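Local coordinates for protein Lpg2148(MvcA) (Legionella pneumophila subsp. pneumophila str. Philadelphia 1, PDB 6K11) that probably acts as a deamidase-related deubiquitinase that removes ubiquitin from the host conjugating enzyme UBE2N and so regulates that enzyme's activity, at residues A98-A101 against D102-L106; G289-N293 against T294-S298; A210-E213 against I214-F218; E345-E348 against F349-H353; K361-N364 against Y365-R368. All blocks are in the same frame, centred on the assembly; numbering follows the deposited sequence.

Interaction 1: residues A98-A101 against D102-L106; sequences ALSA and DGDNL
The side-chain amide of Asn105 is the flat group that ties this turn together, meeting Ala98 in its own plane and Ser100 from above. In that plane, ND2 donates to Ala98 O over 2.9 Å, the acceptor lying only 5° out of it. Ser100 N approaches differently: it gives a nearly straight bond of 3.0 Å to Asn105 OD1, yet sits 40° above the carbonyl plane. The amide thus reads one backbone acceptor and one backbone donor, a reach made possible by chi1 of 54°, which sets CG between the backbone N and the carbonyl carbon. Here strand 97-98 hands over to helix 104-111 through a type I beta turn from Ser100 to Gly103, closed by Gly103 N to Ser100 O at 2.9 Å. Gly103 holds the N-cap position with positive phi, a conformation suited to glycine. Ser100 OG adds a weak bond to Asp104 N, 2.8 Å away, at the start of the helix. Beneath the polar bonds, Leu99 CD1 rests 3.6 Å from Gly103 CA and 3.8 Å from Leu106 CB, and Leu99 and Leu106 continue this apolar packing onto Phe329 of strand 325-333.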
loop_
_atom_site.group_PDB
_atom_site.type_symbol
_atom_site.label_atom_id
_atom_site.label_comp_id
_atom_site.label_asym_id
_atom_site.label_seq_id
_atom_site.Cartn_x
_atom_site.Cartn_y
_atom_site.Cartn_z
ATOM N N ALA A 98 -0.418 15.772 -6.916
ATOM C CA ALA A 98 -1.514 15.873 -5.965
ATOM C C ALA A 98 -2.812 16.190 -6.701
ATOM O O ALA A 98 -2.839 17.012 -7.620
ATOM C CB ALA A 98 -1.204 16.938 -4.908
ATOM N N LEU A 99 -3.887 15.496 -6.319
ATOM C CA LEU A 99 -5.208 15.834 -6.828
ATOM C C LEU A 99 -5.606 17.209 -6.303
ATOM O O LEU A 99 -5.523 17.469 -5.098
ATOM C CB LEU A 99 -6.237 14.774 -6.407
ATOM C CG LEU A 99 -7.647 14.886 -7.006
ATOM C CD1 LEU A 99 -7.617 14.689 -8.519
ATOM C CD2 LEU A 99 -8.617 13.889 -6.349
ATOM N N SER A 100 -6.013 18.096 -7.208
ATOM C CA SER A 100 -6.475 19.419 -6.813
ATOM C C SER A 100 -7.696 19.309 -5.894
ATOM O O SER A 100 -8.343 18.262 -5.785
ATOM C CB SER A 100 -6.815 20.256 -8.046
ATOM O OG SER A 100 -8.183 20.097 -8.391
ATOM N N ALA A 101 -8.017 20.426 -5.234
ATOM C CA ALA A 101 -9.011 20.392 -4.164
ATOM C C ALA A 101 -10.385 19.963 -4.667
ATOM O O ALA A 101 -11.169 19.388 -3.900
ATOM C CB ALA A 101 -9.097 21.757 -3.482
ATOM N N ASP A 102 -10.697 20.231 -5.939
ATOM C CA ASP A 102 -11.938 19.774 -6.552
ATOM C C ASP A 102 -11.733 18.624 -7.529
ATOM O O ASP A 102 -12.705 18.166 -8.137
ATOM C CB ASP A 102 -12.618 20.932 -7.291
ATOM C CG ASP A 102 -13.101 22.024 -6.360
ATOM O OD1 ASP A 102 -13.688 21.688 -5.303
ATOM O OD2 ASP A 102 -12.890 23.215 -6.676
ATOM N N GLY A 103 -10.499 18.165 -7.708
ATOM C CA GLY A 103 -10.189 17.196 -8.733
ATOM C C GLY A 103 -10.061 17.765 -10.127
ATOM O O GLY A 103 -9.961 16.991 -11.087
ATOM N N ASP A 104 -10.041 19.096 -10.266
ATOM C CA ASP A 104 -10.082 19.713 -11.589
ATOM C C ASP A 104 -8.887 19.319 -12.437
ATOM O O ASP A 104 -9.023 19.127 -13.650
ATOM C CB ASP A 104 -10.146 21.237 -11.470
ATOM C CG ASP A 104 -11.373 21.709 -10.735
ATOM O OD1 ASP A 104 -12.495 21.410 -11.198
ATOM O OD2 ASP A 104 -11.210 22.387 -9.698
ATOM N N ASN A 105 -7.702 19.209 -11.830
ATOM C CA ASN A 105 -6.514 18.971 -12.642
ATOM C C ASN A 105 -6.588 17.618 -13.340
ATOM O O ASN A 105 -6.197 17.492 -14.507
ATOM C CB ASN A 105 -5.240 19.104 -11.805
ATOM C CG ASN A 105 -5.239 18.239 -10.560
ATOM O OD1 ASN A 105 -6.272 17.731 -10.125
ATOM N ND2 ASN A 105 -4.058 18.073 -9.971
ATOM N N LEU A 106 -7.126 16.603 -12.659
ATOM C CA LEU A 106 -7.339 15.311 -13.304
ATOM C C LEU A 106 -8.528 15.356 -14.258
ATOM O O LEU A 106 -8.466 14.794 -15.357
ATOM C CB LEU A 106 -7.538 14.214 -12.248
ATOM C CG LEU A 106 -7.837 12.806 -12.784
ATOM C CD1 LEU A 106 -6.768 12.350 -13.779
ATOM C CD2 LEU A 106 -7.982 11.802 -11.625
#

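Interaction 2: residues G289-N293 against T294-S298; sequences GKTTN and TKERS
An N-capped helix start preceded by an ST turn joins helix 278-288 to helix 294-305, and Asn293 is the residue where the two motifs meet. As N-cap, Asn293 turns OD1 onto Glu296 N, 2.9 Å away, with the donor in the carbonyl plane on a lone pair of OD1. Its own backbone N belongs to the ST turn, donating to Thr291 OG1 over 3.0 Å. That hydroxyl is used twice, for it also donates to Glu296 OE1 at 2.6 Å, meeting the carboxylate on its anti side and 31° out of its plane. The fully extended Glu296 chain is what carries OE1 back that far. Thr291 offers its other branch to Arg297: CG2 packs 3.7 Å from Arg297 CB, while Arg297 NH2 bonds to Thr291 O at 3.0 Å, tilted 35° above that carbonyl plane. Asn293 O lies over one face of the guanidinium. A water extends the network, accepting from Arg297 NH1 at 3.1 Å, donating to Thr292 O at 2.9 Å and bonding to Thr294 OG1. Arg297 NH1 also reaches Lys321 O, so the buried guanidinium is shared between this junction and a neighbouring loop. The Thr291 hydroxyl, standing between the backbone N of Asn293 and the carboxylate of Glu296, is the link in what is recognisably an asparagine N-cap coupled to an ST turn.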
loop_
_atom_site.group_PDB
_atom_site.type_symbol
_atom_site.label_atom_id
_atom_site.label_comp_id
_atom_site.label_asym_id
_atom_site.label_seq_id
_atom_site.Cartn_x
_atom_site.Cartn_y
_atom_site.Cartn_z
ATOM N N GLY A 289 -9.751 13.561 0.235
ATOM C CA GLY A 289 -8.493 14.200 0.554
ATOM C C GLY A 289 -8.621 15.593 1.120
ATOM O O GLY A 289 -7.620 16.309 1.221
ATOM N N LYS A 290 -9.828 15.996 1.501
ATOM C CA LYS A 290 -10.104 17.370 1.893
ATOM C C LYS A 290 -10.905 17.402 3.191
ATOM O O LYS A 290 -10.722 18.305 4.016
ATOM C CB LYS A 290 -10.842 18.082 0.749
ATOM C CG LYS A 290 -11.621 19.328 1.111
ATOM C CD LYS A 290 -12.674 19.612 0.044
ATOM C CE LYS A 290 -14.001 18.906 0.366
ATOM N NZ LYS A 290 -15.163 19.394 -0.458
ATOM N N THR A 291 -11.769 16.407 3.409
ATOM C CA THR A 291 -12.628 16.422 4.588
ATOM C C THR A 291 -11.807 16.361 5.875
ATOM O O THR A 291 -10.714 15.791 5.925
ATOM C CB THR A 291 -13.616 15.254 4.559
ATOM O OG1 THR A 291 -14.516 15.359 5.672
ATOM C CG2 THR A 291 -12.876 13.912 4.645
ATOM N N THR A 292 -12.359 16.966 6.930
ATOM C CA THR A 292 -11.860 16.819 8.288
ATOM C C THR A 292 -12.754 15.920 9.128
ATOM O O THR A 292 -12.476 15.723 10.317
ATOM C CB THR A 292 -11.750 18.193 8.969
ATOM O OG1 THR A 292 -13.063 18.743 9.130
ATOM C CG2 THR A 292 -10.931 19.134 8.132
ATOM N N ASN A 293 -13.826 15.381 8.546
ATOM C CA ASN A 293 -14.831 14.632 9.284
ATOM C C ASN A 293 -14.502 13.146 9.213
ATOM O O ASN A 293 -14.422 12.578 8.121
ATOM C CB ASN A 293 -16.224 14.907 8.715
ATOM C CG ASN A 293 -17.329 14.311 9.562
ATOM O OD1 ASN A 293 -17.865 13.239 9.254
ATOM N ND2 ASN A 293 -17.696 15.013 10.633
ATOM N N THR A 294 -14.313 12.522 10.377
ATOM C CA THR A 294 -13.999 11.098 10.407
ATOM C C THR A 294 -15.085 10.271 9.729
ATOM O O THR A 294 -14.791 9.393 8.912
ATOM C CB THR A 294 -13.796 10.642 11.848
ATOM O OG1 THR A 294 -12.633 11.282 12.372
ATOM C CG2 THR A 294 -13.611 9.128 11.907
ATOM N N LYS A 295 -16.353 10.538 10.052
ATOM C CA LYS A 295 -17.438 9.743 9.478
ATOM C C LYS A 295 -17.464 9.837 7.951
ATOM O O LYS A 295 -17.608 8.820 7.258
ATOM C CB LYS A 295 -18.775 10.181 10.079
ATOM C CG LYS A 295 -19.981 9.437 9.514
ATOM C CD LYS A 295 -19.867 7.934 9.715
ATOM C CE LYS A 295 -21.200 7.254 9.456
ATOM N NZ LYS A 295 -21.017 5.833 9.051
ATOM N N GLU A 296 -17.326 11.052 7.406
ATOM C CA GLU A 296 -17.374 11.228 5.955
ATOM C C GLU A 296 -16.175 10.572 5.274
ATOM O O GLU A 296 -16.321 9.934 4.219
ATOM C CB GLU A 296 -17.428 12.717 5.617
ATOM C CG GLU A 296 -17.500 13.045 4.120
ATOM C CD GLU A 296 -17.491 14.549 3.860
ATOM O OE1 GLU A 296 -16.858 15.285 4.647
ATOM O OE2 GLU A 296 -18.123 15.000 2.881
ATOM N N ARG A 297 -14.982 10.739 5.853
ATOM C CA ARG A 297 -13.780 10.102 5.319
ATOM C C ARG A 297 -13.917 8.583 5.322
ATOM O O ARG A 297 -13.629 7.916 4.320
ATOM C CB ARG A 297 -12.575 10.532 6.154
ATOM C CG ARG A 297 -11.235 10.210 5.558
ATOM C CD ARG A 297 -10.111 10.513 6.562
ATOM N NE ARG A 297 -9.911 11.949 6.763
ATOM C CZ ARG A 297 -9.983 12.573 7.941
ATOM N NH1 ARG A 297 -10.247 11.896 9.059
ATOM N NH2 ARG A 297 -9.778 13.885 8.001
ATOM N N SER A 298 -14.366 8.025 6.454
ATOM C CA SER A 298 -14.529 6.582 6.586
ATOM C C SER A 298 -15.534 6.036 5.576
ATOM O O SER A 298 -15.291 4.996 4.950
ATOM C CB SER A 298 -14.965 6.250 8.016
ATOM O OG SER A 298 -13.972 6.660 8.952
HETATM O O HOH W 1 -11.162 13.437 11.545
HETATM O O HOH W 2 -9.079 15.421 10.251
#

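Interaction 3: residues A210-E213 against I214-F218; sequences AISE and IVDIF
Ser212 and Asp216, one turn apart on helix 206-220, make the watery side of this contact, whereas Ala210 and Ile214 make its compact side. On the compact side, the backbone bond Ile214 N to Ala210 O measures 3.0 Å, and Ile214 CG1 lies 3.5 Å from the same oxygen. With chi1 at -71°, CG1 stands beside its own backbone N and is laid back along the preceding turn. Leu182 of helix 176-185 and Ile186 receive both residues, burying them inside the MvcA insertion domain. Ile217 repeats the pattern one turn later, its CG1 3.3 Å from Glu213 O. Glu213 itself stretches away from the helix to a salt bridge with Lys178. The other side is joined by solvent: Ser212 OG and Asp216 OD2 are 4.2 Å apart, too far for a direct bond. One water fills in, lying 3.0 Å from Ser212 OG and donating to Asp216 OD1 at 2.8 Å. Asp216 OD2 comes within 3.3 Å of Ser212 O, two acceptors side by side, so the water on OD1 would be expected to offset some of the negative charge.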
loop_
_atom_site.group_PDB
_atom_site.type_symbol
_atom_site.label_atom_id
_atom_site.label_comp_id
_atom_site.label_asym_id
_atom_site.label_seq_id
_atom_site.Cartn_x
_atom_site.Cartn_y
_atom_site.Cartn_z
ATOM N N ALA A 210 9.014 21.670 29.793
ATOM C CA ALA A 210 10.039 20.923 29.072
ATOM C C ALA A 210 9.440 20.214 27.862
ATOM O O ALA A 210 9.955 20.327 26.744
ATOM C CB ALA A 210 10.727 19.928 30.011
ATOM N N ILE A 211 8.328 19.499 28.061
ATOM C CA ILE A 211 7.679 18.819 26.946
ATOM C C ILE A 211 7.242 19.836 25.904
ATOM O O ILE A 211 7.476 19.659 24.706
ATOM C CB ILE A 211 6.493 17.971 27.448
ATOM C CG1 ILE A 211 7.000 16.763 28.231
ATOM C CG2 ILE A 211 5.609 17.516 26.299
ATOM C CD1 ILE A 211 5.969 16.204 29.201
ATOM N N SER A 212 6.620 20.935 26.347
ATOM C CA SER A 212 6.183 21.956 25.401
ATOM C C SER A 212 7.357 22.567 24.633
ATOM O O SER A 212 7.207 22.929 23.456
ATOM C CB SER A 212 5.400 23.051 26.123
ATOM O OG SER A 212 4.926 23.995 25.175
ATOM N N GLU A 213 8.526 22.682 25.266
ATOM C CA GLU A 213 9.690 23.186 24.543
ATOM C C GLU A 213 10.161 22.191 23.479
ATOM O O GLU A 213 10.531 22.593 22.370
ATOM C CB GLU A 213 10.826 23.516 25.511
ATOM C CG GLU A 213 11.830 24.483 24.891
ATOM C CD GLU A 213 13.093 24.687 25.717
ATOM O OE1 GLU A 213 14.102 25.138 25.122
ATOM O OE2 GLU A 213 13.087 24.405 26.937
ATOM N N ILE A 214 10.150 20.892 23.798
ATOM C CA ILE A 214 10.486 19.866 22.810
ATOM C C ILE A 214 9.520 19.911 21.628
ATOM O O ILE A 214 9.936 19.822 20.466
ATOM C CB ILE A 214 10.510 18.476 23.476
ATOM C CG1 ILE A 214 11.724 18.374 24.401
ATOM C CG2 ILE A 214 10.559 17.368 22.414
ATOM C CD1 ILE A 214 11.644 17.263 25.424
ATOM N N VAL A 215 8.218 20.063 21.901
ATOM C CA VAL A 215 7.234 20.163 20.821
ATOM C C VAL A 215 7.521 21.375 19.939
ATOM O O VAL A 215 7.431 21.299 18.702
ATOM C CB VAL A 215 5.805 20.207 21.401
ATOM C CG1 VAL A 215 4.809 20.634 20.342
ATOM C CG2 VAL A 215 5.412 18.842 21.972
ATOM N N ASP A 216 7.854 22.517 20.555
ATOM C CA ASP A 216 8.183 23.716 19.783
ATOM C C ASP A 216 9.397 23.472 18.893
ATOM O O ASP A 216 9.384 23.811 17.702
ATOM C CB ASP A 216 8.466 24.903 20.711
ATOM C CG ASP A 216 7.224 25.422 21.422
ATOM O OD1 ASP A 216 6.097 25.203 20.928
ATOM O OD2 ASP A 216 7.392 26.074 22.478
ATOM N N ILE A 217 10.465 22.906 19.472
ATOM C CA ILE A 217 11.689 22.611 18.722
ATOM C C ILE A 217 11.355 21.754 17.505
ATOM O O ILE A 217 11.800 22.023 16.383
ATOM C CB ILE A 217 12.715 21.920 19.642
ATOM C CG1 ILE A 217 13.339 22.921 20.632
ATOM C CG2 ILE A 217 13.817 21.213 18.855
ATOM C CD1 ILE A 217 14.093 22.253 21.771
ATOM N N PHE A 218 10.526 20.727 17.716
ATOM C CA PHE A 218 10.120 19.828 16.639
ATOM C C PHE A 218 9.290 20.551 15.587
ATOM O O PHE A 218 9.566 20.440 14.386
ATOM C CB PHE A 218 9.339 18.652 17.222
ATOM C CG PHE A 218 9.040 17.561 16.228
ATOM C CD1 PHE A 218 10.048 16.720 15.778
ATOM C CD2 PHE A 218 7.750 17.363 15.766
ATOM C CE1 PHE A 218 9.762 15.705 14.870
ATOM C CE2 PHE A 218 7.463 16.354 14.861
ATOM C CZ PHE A 218 8.470 15.524 14.421
HETATM O O HOH W 3 4.181 23.687 22.315
#

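Interaction 4: residues E345-E348 against F349-H353; sequences ETQE and FIDTH
Gln347 reaches Asp351 because its chain starts fully anti to the backbone N and then bends at chi2 (71°), while Asp351 turns CG beside its own N with chi1 of -71°, back toward the preceding turn. The two ends then meet one helical turn apart, Gln347 NE2 donating to Asp351 OD1 over 2.9 Å. The bond does not lie flat: NE2 stands 42° out of the carboxylate plane. Tyr19 OH gives the same NE2 a second partner. Asp351 also bonds through its backbone, N to Gln347 O at 2.8 Å, and its carboxylate oxygens are close to that carbonyl without hydrogens between them, so the amide of Gln347 would be expected to ease the crowding of acceptors. On the buried side, Ile350 CD1 sits 3.9 Å from Thr346 CG2 and 3.5 Å from Thr346 O. Phe349 O, near the helix end, is held by two side-chain donors from opposite faces of its plane: Thr352 OG1 at 2.8 Å and His353 ND1 at 3.0 Å. Through the same fold-back, one edge atom of the imidazole, His353 CE1, sits 3.5 Å above the Phe349 ring, toward its rim. The contact lies in the last part of helix 336-351, between two other helices: Met15 of helix 4-19 packs on Thr346, Gln347 and Ile350, and Tyr19 on Ile350, while Phe349 rests on Tyr365 of helix 358-381.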
loop_
_atom_site.group_PDB
_atom_site.type_symbol
_atom_site.label_atom_id
_atom_site.label_comp_id
_atom_site.label_asym_id
_atom_site.label_seq_id
_atom_site.Cartn_x
_atom_site.Cartn_y
_atom_site.Cartn_z
ATOM N N GLU A 345 0.411 -13.809 -23.698
ATOM C CA GLU A 345 1.598 -14.538 -23.254
ATOM C C GLU A 345 1.426 -15.069 -21.835
ATOM O O GLU A 345 1.903 -16.160 -21.519
ATOM C CB GLU A 345 2.837 -13.657 -23.335
ATOM C CG GLU A 345 3.349 -13.492 -24.767
ATOM C CD GLU A 345 4.315 -12.338 -24.924
ATOM O OE1 GLU A 345 4.571 -11.612 -23.933
ATOM O OE2 GLU A 345 4.808 -12.150 -26.056
ATOM N N THR A 346 0.725 -14.331 -20.977
ATOM C CA THR A 346 0.406 -14.870 -19.657
ATOM C C THR A 346 -0.528 -16.069 -19.772
ATOM O O THR A 346 -0.349 -17.072 -19.074
ATOM C CB THR A 346 -0.198 -13.761 -18.811
ATOM O OG1 THR A 346 0.756 -12.699 -18.736
ATOM C CG2 THR A 346 -0.525 -14.263 -17.405
ATOM N N GLN A 347 -1.518 -15.991 -20.676
ATOM C CA GLN A 347 -2.436 -17.105 -20.886
ATOM C C GLN A 347 -1.699 -18.352 -21.357
ATOM O O GLN A 347 -2.042 -19.472 -20.954
ATOM C CB GLN A 347 -3.531 -16.705 -21.885
ATOM C CG GLN A 347 -4.573 -17.804 -22.149
ATOM C CD GLN A 347 -5.497 -18.029 -20.951
ATOM O OE1 GLN A 347 -6.253 -17.136 -20.563
ATOM N NE2 GLN A 347 -5.428 -19.219 -20.356
ATOM N N GLU A 348 -0.698 -18.182 -22.234
ATOM C CA GLU A 348 0.098 -19.317 -22.700
ATOM C C GLU A 348 0.898 -19.949 -21.560
ATOM O O GLU A 348 1.029 -21.184 -21.482
ATOM C CB GLU A 348 1.028 -18.861 -23.840
ATOM C CG GLU A 348 0.260 -18.368 -25.086
ATOM C CD GLU A 348 1.158 -17.771 -26.185
ATOM O OE1 GLU A 348 2.366 -18.106 -26.246
ATOM O OE2 GLU A 348 0.639 -16.973 -27.000
ATOM N N PHE A 349 1.441 -19.122 -20.664
ATOM C CA PHE A 349 2.109 -19.645 -19.470
ATOM C C PHE A 349 1.139 -20.454 -18.611
ATOM O O PHE A 349 1.470 -21.552 -18.150
ATOM C CB PHE A 349 2.709 -18.478 -18.678
ATOM C CG PHE A 349 3.055 -18.795 -17.239
ATOM C CD1 PHE A 349 4.217 -19.489 -16.922
ATOM C CD2 PHE A 349 2.245 -18.333 -16.197
ATOM C CE1 PHE A 349 4.543 -19.758 -15.596
ATOM C CE2 PHE A 349 2.577 -18.585 -14.876
ATOM C CZ PHE A 349 3.722 -19.299 -14.576
ATOM N N ILE A 350 -0.075 -19.935 -18.410
ATOM C CA ILE A 350 -1.090 -20.645 -17.635
ATOM C C ILE A 350 -1.484 -21.947 -18.325
ATOM O O ILE A 350 -1.621 -22.993 -17.673
ATOM C CB ILE A 350 -2.318 -19.736 -17.409
ATOM C CG1 ILE A 350 -1.983 -18.641 -16.388
ATOM C CG2 ILE A 350 -3.545 -20.564 -16.991
ATOM C CD1 ILE A 350 -2.820 -17.347 -16.552
ATOM N N ASP A 351 -1.676 -21.901 -19.654
ATOM C CA ASP A 351 -2.134 -23.072 -20.410
ATOM C C ASP A 351 -1.181 -24.253 -20.259
ATOM O O ASP A 351 -1.604 -25.408 -20.390
ATOM C CB ASP A 351 -2.259 -22.759 -21.913
ATOM C CG ASP A 351 -3.426 -21.837 -22.256
ATOM O OD1 ASP A 351 -4.405 -21.732 -21.484
ATOM O OD2 ASP A 351 -3.343 -21.204 -23.344
ATOM N N THR A 352 0.102 -23.994 -20.002
ATOM C CA THR A 352 1.051 -25.095 -19.875
ATOM C C THR A 352 0.912 -25.851 -18.557
ATOM O O THR A 352 1.490 -26.935 -18.429
ATOM C CB THR A 352 2.514 -24.618 -20.020
ATOM O OG1 THR A 352 2.921 -23.814 -18.894
ATOM C CG2 THR A 352 2.734 -23.840 -21.324
ATOM N N HIS A 353 0.169 -25.314 -17.576
ATOM C CA HIS A 353 0.035 -26.014 -16.298
ATOM C C HIS A 353 -1.011 -27.118 -16.416
ATOM O O HIS A 353 -2.114 -26.870 -16.934
ATOM C CB HIS A 353 -0.353 -25.037 -15.189
ATOM C CG HIS A 353 0.747 -24.089 -14.818
ATOM N ND1 HIS A 353 1.124 -23.033 -15.622
ATOM C CD2 HIS A 353 1.559 -24.045 -13.734
ATOM C CE1 HIS A 353 2.124 -22.383 -15.050
ATOM N NE2 HIS A 353 2.405 -22.974 -13.903
#

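Interaction 5: residues K361-N364 against Y365-R368; sequences KVEN and YRNR
Glu363 and Arg366, three residues apart, form a salt bridge in which Glu363 OE2 lies 2.6 Å from Arg366 NH1. NH1 comes nearly straight down the C-O bond of OE2, yet the carboxylate and guanidinium planes stand 78° apart, so a single oxygen and a single nitrogen make the grip. The bend of Glu363 at chi2 (-52°) swings its carboxylate back beside the helix to reach the extended arginine. Val362 CG1 lies over one face of the same guanidinium, 3.9 Å from NE, while OE2 is at its edge. A second polar pair follows on the next residues: Asn364 OD1 accepts from Arg368 NH1 at 2.9 Å through a lone pair in the carbonyl plane. Its amide and guanidinium planes are likewise steeply turned, 71° apart, and Arg368 CD tucks in 3.2 Å from OD1. These are i to i+3 and i to i+4 pairs along helix 358-381, whose backbone bonds run from Tyr365 N to Lys361 O and onward. A water links Glu363 and Asn367 on the exposed side, donating to Glu363 OE1 at 2.5 Å and to Asn367 OD1 at 2.8 Å. Farther out, Pro354 lies against Asn364, and Arg368 is bordered by Ala28 of helix 28-39. The other terminal nitrogen of Arg366, NH2, makes a weak bond to Met64 O. Tyr365 is buried, its OH bonded to Val26 O and its side chain against Leu31, and Lys361 NZ reaches Gly355 O.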
loop_
_atom_site.group_PDB
_atom_site.type_symbol
_atom_site.label_atom_id
_atom_site.label_comp_id
_atom_site.label_asym_id
_atom_site.label_seq_id
_atom_site.Cartn_x
_atom_site.Cartn_y
_atom_site.Cartn_z
ATOM N N LYS A 361 -5.629 -25.793 -12.323
ATOM C CA LYS A 361 -4.311 -25.253 -12.646
ATOM C C LYS A 361 -3.756 -24.425 -11.495
ATOM O O LYS A 361 -2.548 -24.459 -11.223
ATOM C CB LYS A 361 -4.383 -24.411 -13.924
ATOM C CG LYS A 361 -4.871 -25.152 -15.172
ATOM C CD LYS A 361 -4.627 -24.300 -16.434
ATOM C CE LYS A 361 -5.254 -24.926 -17.688
ATOM N NZ LYS A 361 -4.618 -26.218 -18.039
ATOM N N VAL A 362 -4.617 -23.672 -10.802
ATOM C CA VAL A 362 -4.145 -22.907 -9.642
ATOM C C VAL A 362 -3.612 -23.850 -8.565
ATOM O O VAL A 362 -2.557 -23.591 -7.968
ATOM C CB VAL A 362 -5.263 -21.983 -9.106
ATOM C CG1 VAL A 362 -4.857 -21.346 -7.767
ATOM C CG2 VAL A 362 -5.587 -20.883 -10.137
ATOM N N GLU A 363 -4.305 -24.980 -8.331
ATOM C CA GLU A 363 -3.820 -25.965 -7.359
ATOM C C GLU A 363 -2.501 -26.596 -7.803
ATOM O O GLU A 363 -1.635 -26.880 -6.971
ATOM C CB GLU A 363 -4.853 -27.068 -7.127
ATOM C CG GLU A 363 -6.098 -26.621 -6.318
ATOM C CD GLU A 363 -5.731 -25.945 -5.012
ATOM O OE1 GLU A 363 -5.119 -26.613 -4.136
ATOM O OE2 GLU A 363 -6.032 -24.736 -4.869
ATOM N N ASN A 364 -2.347 -26.863 -9.105
ATOM C CA ASN A 364 -1.060 -27.359 -9.601
ATOM C C ASN A 364 0.055 -26.364 -9.302
ATOM O O ASN A 364 1.145 -26.749 -8.849
ATOM C CB ASN A 364 -1.157 -27.632 -11.102
ATOM C CG ASN A 364 0.194 -27.995 -11.732
ATOM O OD1 ASN A 364 0.846 -27.156 -12.384
ATOM N ND2 ASN A 364 0.615 -29.246 -11.543
ATOM N N TYR A 365 -0.207 -25.074 -9.547
ATOM C CA TYR A 365 0.777 -24.028 -9.293
ATOM C C TYR A 365 1.134 -23.949 -7.811
ATOM O O TYR A 365 2.314 -23.863 -7.444
ATOM C CB TYR A 365 0.222 -22.696 -9.790
ATOM C CG TYR A 365 1.168 -21.530 -9.701
ATOM C CD1 TYR A 365 2.117 -21.297 -10.707
ATOM C CD2 TYR A 365 1.094 -20.635 -8.644
ATOM C CE1 TYR A 365 2.975 -20.215 -10.622
ATOM C CE2 TYR A 365 1.933 -19.548 -8.564
ATOM C CZ TYR A 365 2.875 -19.344 -9.557
ATOM O OH TYR A 365 3.713 -18.263 -9.448
ATOM N N ARG A 366 0.112 -23.932 -6.945
ATOM C CA ARG A 366 0.351 -23.904 -5.503
ATOM C C ARG A 366 1.152 -25.115 -5.046
ATOM O O ARG A 366 2.055 -24.989 -4.212
ATOM C CB ARG A 366 -0.977 -23.872 -4.743
ATOM C CG ARG A 366 -1.713 -22.559 -4.759
ATOM C CD ARG A 366 -3.155 -22.812 -4.316
ATOM N NE ARG A 366 -3.812 -21.561 -3.971
ATOM C CZ ARG A 366 -5.093 -21.446 -3.631
ATOM N NH1 ARG A 366 -5.887 -22.518 -3.593
ATOM N NH2 ARG A 366 -5.572 -20.248 -3.327
ATOM N N ASN A 367 0.803 -26.303 -5.542
ATOM C CA ASN A 367 1.477 -27.514 -5.077
ATOM C C ASN A 367 2.941 -27.525 -5.512
ATOM O O ASN A 367 3.818 -27.957 -4.752
ATOM C CB ASN A 367 0.743 -28.762 -5.582
ATOM C CG ASN A 367 -0.658 -28.915 -4.956
ATOM O OD1 ASN A 367 -1.000 -28.218 -4.009
ATOM N ND2 ASN A 367 -1.459 -29.815 -5.497
ATOM N N ARG A 368 3.231 -27.020 -6.716
ATOM C CA ARG A 368 4.613 -26.980 -7.182
ATOM C C ARG A 368 5.421 -25.918 -6.449
ATOM O O ARG A 368 6.611 -26.119 -6.206
ATOM C CB ARG A 368 4.662 -26.749 -8.701
ATOM C CG ARG A 368 4.107 -27.924 -9.509
ATOM C CD ARG A 368 3.673 -27.519 -10.926
ATOM N NE ARG A 368 4.753 -26.916 -11.704
ATOM C CZ ARG A 368 4.638 -26.583 -12.986
ATOM N NH1 ARG A 368 3.490 -26.798 -13.624
ATOM N NH2 ARG A 368 5.660 -26.032 -13.628
HETATM O O HOH W 4 -3.044 -26.828 -2.707
#

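Overall arrangement
Interactions 1 and 2 are junctions where a loop leads into a helix, and they touch through Ala101 and Lys290. Interaction 2 has an asparagine N-cap in a hydrated surface network; in interaction 1 that position is a glycine, a serine hydroxyl adds only a weak bond, and the underside is apolar. Interactions 4 and 5 lie on successive helices, centres 13 Å apart; His353 stitches them, its O bonding to Lys361 NZ and its ring touching Asn364 and Arg368. Interaction 3 stands apart in the insertion domain, its centre about 60 Å from that of interaction 4: a mid-helix stretch with a buried aliphatic face, whereas interaction 5 carries one salt bridge and an asparagine-arginine bond on a surface.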